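Local atomic coordinates of putative TetR-family transcriptional regulator (Streptomyces coelicolor, PDB entry 2HXO), a protein that probably binds cis-regulatory DNA through a predicted N-terminal helix-turn-helix and regulates transcription, as other members of the TetR family do. Residues A66-V71 with H105-T110; G97-T102 with G159-N164. All blocks are in the same frame, centred on the assembly; numbering follows the deposited sequence.

Contact 1 (A66-V71 with H105-T110); sequences AATDAV and HPWLAT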
ATOM      1  N   ALA A  66      -3.816  20.267  -1.998  1.00 42.79           N
ATOM      2  CA  ALA A  66      -5.115  20.841  -1.692  1.00 41.44           C
ATOM      3  C   ALA A  66      -6.225  20.006  -2.314  1.00 42.10           C
ATOM      4  O   ALA A  66      -7.318  19.902  -1.755  1.00 43.75           O
ATOM      5  CB  ALA A  66      -5.188  22.273  -2.206  1.00 42.23           C
ATOM      6  N   ALA A  67      -5.948  19.422  -3.479  1.00 41.84           N
ATOM      7  CA  ALA A  67      -6.926  18.594  -4.185  1.00 40.78           C
ATOM      8  C   ALA A  67      -7.123  17.281  -3.429  1.00 40.85           C
ATOM      9  O   ALA A  67      -8.245  16.822  -3.230  1.00 39.32           O
ATOM     10  CB  ALA A  67      -6.443  18.317  -5.602  1.00 40.45           C
ATOM     11  N   THR A  68      -6.014  16.686  -3.012  1.00 41.40           N
ATOM     12  CA  THR A  68      -6.047  15.449  -2.253  1.00 43.15           C
ATOM     13  C   THR A  68      -6.823  15.672  -0.945  1.00 44.19           C
ATOM     14  O   THR A  68      -7.701  14.885  -0.590  1.00 44.58           O
ATOM     15  CB  THR A  68      -4.617  14.992  -1.936  1.00 42.72           C
ATOM     16  OG1 THR A  68      -3.935  14.741  -3.168  1.00 42.11           O
ATOM     17  CG2 THR A  68      -4.622  13.720  -1.078  1.00 44.41           C
ATOM     18  N   ASP A  69      -6.507  16.769  -0.261  1.00 45.16           N
ATOM     19  CA  ASP A  69      -7.134  17.130   1.007  1.00 45.42           C
ATOM     20  C   ASP A  69      -8.638  17.347   0.866  1.00 46.22           C
ATOM     21  O   ASP A  69      -9.424  16.869   1.686  1.00 46.34           O
ATOM     22  CB  ASP A  69      -6.475  18.402   1.554  1.00 46.37           C
ATOM     23  CG  ASP A  69      -6.983  18.799   2.936  1.00 47.23           C
ATOM     24  OD1 ASP A  69      -6.405  18.342   3.942  1.00 49.13           O
ATOM     25  OD2 ASP A  69      -7.957  19.574   3.023  1.00 47.11           O
ATOM     26  N   ALA A  70      -9.042  18.069  -0.173  1.00 46.71           N
ATOM     27  CA  ALA A  70     -10.457  18.353  -0.390  1.00 45.78           C
ATOM     28  C   ALA A  70     -11.258  17.072  -0.617  1.00 45.78           C
ATOM     29  O   ALA A  70     -12.334  16.886  -0.048  1.00 46.53           O
ATOM     30  CB  ALA A  70     -10.622  19.292  -1.579  1.00 46.08           C
ATOM     31  N   VAL A  71     -10.735  16.197  -1.460  1.00 45.89           N
ATOM     32  CA  VAL A  71     -11.397  14.938  -1.760  1.00 46.68           C
ATOM     33  C   VAL A  71     -11.491  14.034  -0.525  1.00 46.44           C
ATOM     34  O   VAL A  71     -12.530  13.438  -0.262  1.00 46.20           O
ATOM     35  CB  VAL A  71     -10.648  14.196  -2.894  1.00 46.61           C
ATOM     36  CG1 VAL A  71     -10.890  12.695  -2.799  1.00 46.68           C
ATOM     37  CG2 VAL A  71     -11.121  14.726  -4.240  1.00 47.27           C
ATOM     38  N   HIS A 105     -11.426   8.478  -7.517  1.00 53.64           N
ATOM     39  CA  HIS A 105     -10.311   9.281  -8.010  1.00 52.41           C
ATOM     40  C   HIS A 105      -9.021   8.457  -7.986  1.00 53.50           C
ATOM     41  O   HIS A 105      -8.289   8.454  -6.996  1.00 53.59           O
ATOM     42  CB  HIS A 105     -10.133  10.526  -7.136  1.00 51.94           C
ATOM     43  CG  HIS A 105     -11.350  11.400  -7.049  1.00 51.69           C
ATOM     44  ND1 HIS A 105     -11.637  12.588  -7.630  1.00 52.50           N
ATOM     45  CD2 HIS A 105     -12.429  11.100  -6.247  1.00 53.31           C
ATOM     46  CE1 HIS A 105     -12.871  12.983  -7.167  1.00 51.21           C
ATOM     47  NE2 HIS A 105     -13.327  12.067  -6.333  1.00 52.89           N
ATOM     48  N   PRO A 106      -8.725   7.753  -9.086  1.00 54.37           N
ATOM     49  CA  PRO A 106      -7.534   6.906  -9.233  1.00 54.44           C
ATOM     50  C   PRO A 106      -6.223   7.564  -8.839  1.00 53.88           C
ATOM     51  O   PRO A 106      -5.352   6.936  -8.231  1.00 54.28           O
ATOM     52  CB  PRO A 106      -7.567   6.526 -10.711  1.00 55.21           C
ATOM     53  CG  PRO A 106      -9.042   6.473 -10.996  1.00 55.43           C
ATOM     54  CD  PRO A 106      -9.546   7.721 -10.309  1.00 54.97           C
ATOM     55  N   TRP A 107      -6.078   8.830  -9.203  1.00 53.71           N
ATOM     56  CA  TRP A 107      -4.865   9.578  -8.886  1.00 53.41           C
ATOM     57  C   TRP A 107      -4.646   9.744  -7.370  1.00 53.44           C
ATOM     58  O   TRP A 107      -3.516   9.939  -6.919  1.00 54.23           O
ATOM     59  CB  TRP A 107      -4.932  10.960  -9.539  1.00 51.60           C
ATOM     60  CG  TRP A 107      -6.184  11.728  -9.185  1.00 49.40           C
ATOM     61  CD1 TRP A 107      -7.371  11.725  -9.863  1.00 47.95           C
ATOM     62  CD2 TRP A 107      -6.375  12.587  -8.051  1.00 48.56           C
ATOM     63  NE1 TRP A 107      -8.288  12.533  -9.227  1.00 46.69           N
ATOM     64  CE2 TRP A 107      -7.704  13.073  -8.111  1.00 47.57           C
ATOM     65  CE3 TRP A 107      -5.553  12.994  -6.990  1.00 48.11           C
ATOM     66  CZ2 TRP A 107      -8.230  13.947  -7.147  1.00 47.80           C
ATOM     67  CZ3 TRP A 107      -6.078  13.867  -6.029  1.00 46.48           C
ATOM     68  CH2 TRP A 107      -7.405  14.332  -6.119  1.00 46.68           C
ATOM     69  N   LEU A 108      -5.720   9.655  -6.590  1.00 53.17           N
ATOM     70  CA  LEU A 108      -5.632   9.834  -5.141  1.00 54.03           C
ATOM     71  C   LEU A 108      -4.620   8.948  -4.421  1.00 54.95           C
ATOM     72  O   LEU A 108      -3.883   9.425  -3.555  1.00 55.47           O
ATOM     73  CB  LEU A 108      -7.006   9.640  -4.490  1.00 52.94           C
ATOM     74  CG  LEU A 108      -7.104  10.126  -3.038  1.00 52.97           C
ATOM     75  CD1 LEU A 108      -6.889  11.637  -2.990  1.00 52.42           C
ATOM     76  CD2 LEU A 108      -8.465   9.791  -2.458  1.00 52.50           C
ATOM     77  N   ALA A 109      -4.586   7.666  -4.765  1.00 55.06           N
ATOM     78  CA  ALA A 109      -3.668   6.736  -4.112  1.00 56.70           C
ATOM     79  C   ALA A 109      -2.208   7.165  -4.214  1.00 57.67           C
ATOM     80  O   ALA A 109      -1.452   7.061  -3.248  1.00 57.42           O
ATOM     81  CB  ALA A 109      -3.838   5.338  -4.699  1.00 57.29           C
ATOM     82  N   THR A 110      -1.815   7.643  -5.390  1.00 58.66           N
ATOM     83  CA  THR A 110      -0.447   8.083  -5.614  1.00 60.09           C
ATOM     84  C   THR A 110      -0.132   9.338  -4.805  1.00 59.72           C
ATOM     85  O   THR A 110       0.959   9.472  -4.252  1.00 59.01           O
ATOM     86  CB  THR A 110      -0.197   8.382  -7.115  1.00 62.01           C
ATOM     87  OG1 THR A 110      -0.409   7.189  -7.881  1.00 64.46           O
ATOM     88  CG2 THR A 110       1.237   8.866  -7.337  1.00 62.04           C
TER
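Val71 is the hub where helix 60-76 meets the start of helix 107-118, and its two methyls divide the work between a tight, buried side and a more open one. On the buried side, made by Ala67, Thr68, Trp107 and Leu108, Val71 CG1 meets Leu108 CD2 tip to tip at 3.8 Å. Leu108 spreads its other methyl along the helix, CD1 lying 3.6 Å from Thr68 CG2. The six-membered ring of Trp107 leads toward helix 60-76, its rim meeting Ala67 and Thr68: CZ3 lies 3.7 Å from Thr68 OG1 and CH2 is 3.9 Å from Ala67 O, both oxygens being near the ring plane. Thr68 OG1 has its hydrogen bond within its own helix, to Leu64 O. In the TetR fold this is where the DNA-binding part joins the regulatory core, and a carboxylate of helix 18-31 ties the two together: Asp30 OD2 accepts hydrogen bonds from both His105 ND1 and Trp107 NE1, which probably helps to fix the rotation of both rings. Leu29 of the same helix packs on Ala67 and Trp107. The more open side is the pair of Val71 and His105, both partly exposed. There Val71 CG2 sits over one face of the imidazole, 4.0 Å from the His105 ring centroid and 15° off the ring normal, a CH-pi contact. With CG1 anti to the backbone N (chi1 154°), CG2 is left beside that nitrogen and close to the imidazole.

Contact 2 (G97-T102 with G159-N164); sequences GLWDAT and GAAGQN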
ATOM      1  N   GLY A  97     -14.359   5.623   3.585  1.00 38.15           N
ATOM      2  CA  GLY A  97     -14.326   6.931   2.956  1.00 37.53           C
ATOM      3  C   GLY A  97     -13.076   6.984   2.092  1.00 40.12           C
ATOM      4  O   GLY A  97     -13.133   7.408   0.942  1.00 41.78           O
ATOM      5  N   LEU A  98     -11.942   6.537   2.631  1.00 39.89           N
ATOM      6  CA  LEU A  98     -10.703   6.551   1.861  1.00 40.52           C
ATOM      7  C   LEU A  98     -10.767   5.565   0.694  1.00 40.88           C
ATOM      8  O   LEU A  98     -10.365   5.883  -0.419  1.00 40.88           O
ATOM      9  CB  LEU A  98      -9.505   6.231   2.766  1.00 40.02           C
ATOM     10  CG  LEU A  98      -9.121   7.348   3.747  1.00 40.68           C
ATOM     11  CD1 LEU A  98      -7.980   6.893   4.631  1.00 39.52           C
ATOM     12  CD2 LEU A  98      -8.731   8.609   2.963  1.00 40.67           C
ATOM     13  N   TRP A  99     -11.273   4.363   0.954  1.00 41.76           N
ATOM     14  CA  TRP A  99     -11.390   3.345  -0.083  1.00 41.11           C
ATOM     15  C   TRP A  99     -12.255   3.829  -1.251  1.00 41.69           C
ATOM     16  O   TRP A  99     -11.859   3.719  -2.415  1.00 40.74           O
ATOM     17  CB  TRP A  99     -11.987   2.064   0.506  1.00 41.62           C
ATOM     18  CG  TRP A  99     -12.411   1.057  -0.538  1.00 44.31           C
ATOM     19  CD1 TRP A  99     -13.590   1.045  -1.246  1.00 45.63           C
ATOM     20  CD2 TRP A  99     -11.686  -0.109  -0.955  1.00 44.19           C
ATOM     21  NE1 TRP A  99     -13.641  -0.060  -2.065  1.00 45.56           N
ATOM     22  CE2 TRP A  99     -12.487  -0.784  -1.906  1.00 44.94           C
ATOM     23  CE3 TRP A  99     -10.442  -0.649  -0.615  1.00 44.39           C
ATOM     24  CZ2 TRP A  99     -12.082  -1.975  -2.516  1.00 45.65           C
ATOM     25  CZ3 TRP A  99     -10.038  -1.834  -1.222  1.00 44.45           C
ATOM     26  CH2 TRP A  99     -10.857  -2.484  -2.160  1.00 47.11           C
ATOM     27  N   ASP A 100     -13.436   4.358  -0.942  1.00 41.40           N
ATOM     28  CA  ASP A 100     -14.332   4.850  -1.977  1.00 43.05           C
ATOM     29  C   ASP A 100     -13.749   6.056  -2.712  1.00 45.19           C
ATOM     30  O   ASP A 100     -13.935   6.207  -3.927  1.00 46.10           O
ATOM     31  CB  ASP A 100     -15.698   5.214  -1.383  1.00 43.33           C
ATOM     32  CG  ASP A 100     -16.470   3.990  -0.901  1.00 45.82           C
ATOM     33  OD1 ASP A 100     -16.182   2.871  -1.388  1.00 47.27           O
ATOM     34  OD2 ASP A 100     -17.369   4.145  -0.044  1.00 46.72           O
ATOM     35  N   ALA A 101     -13.048   6.920  -1.985  1.00 45.03           N
ATOM     36  CA  ALA A 101     -12.452   8.090  -2.609  1.00 45.27           C
ATOM     37  C   ALA A 101     -11.362   7.692  -3.611  1.00 45.75           C
ATOM     38  O   ALA A 101     -11.316   8.226  -4.718  1.00 45.82           O
ATOM     39  CB  ALA A 101     -11.874   9.031  -1.536  1.00 45.18           C
ATOM     40  N   THR A 102     -10.485   6.762  -3.241  1.00 45.90           N
ATOM     41  CA  THR A 102      -9.417   6.363  -4.156  1.00 47.38           C
ATOM     42  C   THR A 102      -9.993   5.581  -5.338  1.00 49.56           C
ATOM     43  O   THR A 102      -9.340   5.380  -6.361  1.00 48.85           O
ATOM     44  CB  THR A 102      -8.359   5.502  -3.448  1.00 46.05           C
ATOM     45  OG1 THR A 102      -8.895   4.202  -3.202  1.00 48.57           O
ATOM     46  CG2 THR A 102      -7.950   6.137  -2.129  1.00 45.64           C
ATOM     47  N   GLY A 159      -2.406   0.162   1.780  1.00 50.56           N
ATOM     48  CA  GLY A 159      -2.068  -1.054   1.063  1.00 50.68           C
ATOM     49  C   GLY A 159      -3.237  -1.709   0.351  1.00 51.59           C
ATOM     50  O   GLY A 159      -3.108  -2.149  -0.793  1.00 52.16           O
ATOM     51  N   ALA A 160      -4.381  -1.803   1.020  1.00 50.77           N
ATOM     52  CA  ALA A 160      -5.541  -2.414   0.386  1.00 50.40           C
ATOM     53  C   ALA A 160      -6.146  -1.430  -0.621  1.00 50.95           C
ATOM     54  O   ALA A 160      -6.406  -1.790  -1.771  1.00 51.11           O
ATOM     55  CB  ALA A 160      -6.572  -2.813   1.440  1.00 49.19           C
ATOM     56  N   ALA A 161      -6.355  -0.184  -0.203  1.00 50.83           N
ATOM     57  CA  ALA A 161      -6.918   0.821  -1.108  1.00 51.29           C
ATOM     58  C   ALA A 161      -5.978   1.076  -2.289  1.00 51.53           C
ATOM     59  O   ALA A 161      -6.424   1.275  -3.420  1.00 52.17           O
ATOM     60  CB  ALA A 161      -7.180   2.126  -0.359  1.00 50.28           C
ATOM     61  N   GLY A 162      -4.676   1.075  -2.018  1.00 52.54           N
ATOM     62  CA  GLY A 162      -3.698   1.300  -3.068  1.00 52.78           C
ATOM     63  C   GLY A 162      -3.802   0.231  -4.139  1.00 53.89           C
ATOM     64  O   GLY A 162      -3.795   0.533  -5.332  1.00 53.40           O
ATOM     65  N   GLN A 163      -3.901  -1.024  -3.712  1.00 54.61           N
ATOM     66  CA  GLN A 163      -4.015  -2.138  -4.642  1.00 56.48           C
ATOM     67  C   GLN A 163      -5.348  -2.044  -5.376  1.00 57.42           C
ATOM     68  O   GLN A 163      -5.434  -2.329  -6.569  1.00 57.26           O
ATOM     69  CB  GLN A 163      -3.921  -3.469  -3.889  1.00 56.99           C
ATOM     70  CG  GLN A 163      -3.730  -4.696  -4.775  1.00 59.97           C
ATOM     71  CD  GLN A 163      -2.578  -4.539  -5.770  1.00 62.41           C
ATOM     72  OE1 GLN A 163      -1.557  -3.915  -5.470  1.00 63.34           O
ATOM     73  NE2 GLN A 163      -2.737  -5.119  -6.957  1.00 63.35           N
ATOM     74  N   ASN A 164      -6.390  -1.639  -4.658  1.00 58.98           N
ATOM     75  CA  ASN A 164      -7.710  -1.490  -5.259  1.00 60.72           C
ATOM     76  C   ASN A 164      -7.667  -0.472  -6.406  1.00 62.38           C
ATOM     77  O   ASN A 164      -8.260  -0.694  -7.465  1.00 62.10           O
ATOM     78  CB  ASN A 164      -8.720  -1.036  -4.208  1.00 60.80           C
ATOM     79  CG  ASN A 164     -10.039  -0.620  -4.817  1.00 61.61           C
ATOM     80  OD1 ASN A 164     -10.714  -1.420  -5.463  1.00 61.33           O
ATOM     81  ND2 ASN A 164     -10.410   0.645  -4.622  1.00 62.57           N
TER
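Two side chains, Trp99 (chi1 168°) and Asn164, leave their helices with CG anti to the backbone N; these first torsions bring indole and carboxamide together, and the second torsions turn their planes face to face. Helices 87-104 and 146-166 belong to the all-helical C-terminal domain of the TetR fold, which in TetR relatives binds ligand, and here the axes of segments 97-102 and 159-164 run nearly parallel and come within 9.3 Å. The amide and ring planes are 16° apart, a stacked pair in which Asn164 ND2 lies 3.6 Å above the plane of Trp99, over the middle of the ring system. Asn164 CB covers the six-membered end of the same face, 3.3 Å from Trp99 CH2. Phe218 of helix 214-230 also stacks on the indole, and ND2 has a weak hydrogen bond to Glu103. Small residues bring the backbones close: Ala161 CA approaches Trp99 CE3 to 3.9 Å, and Ala160 offers its carbonyl oxygen near CZ3. Gln163 leads away from segment 97-102, and its NE2 hydrogen-bonds Ala113 O of the second subunit. Thr102 OG1 turns back to its own helix, bonding Trp99 O at 3.1 Å with the hydroxyl tilted 32° from the carbonyl plane.

Overall arrangement
Both contacts are buried, yet contact 2 lies nearer the centre of the chain and contact 1 nearer the DNA-binding part. They hold different helix pairs, 60-76 with 107-118 and 87-104 with 146-166, but helix 87-104 joins them directly: its Ala101 and Thr102 pack against Leu108 of contact 1, with Leu108 CD2 3.6 Å from Ala101 CB, and Ala101 also touches Val71. Their chemistry follows their place. Contact 1 is methyl packing around two aromatic rings anchored by a carboxylate from helix 18-31, whereas contact 2 depends on an amide stacked on an indole, and its second helix also meets the neighbouring subunit.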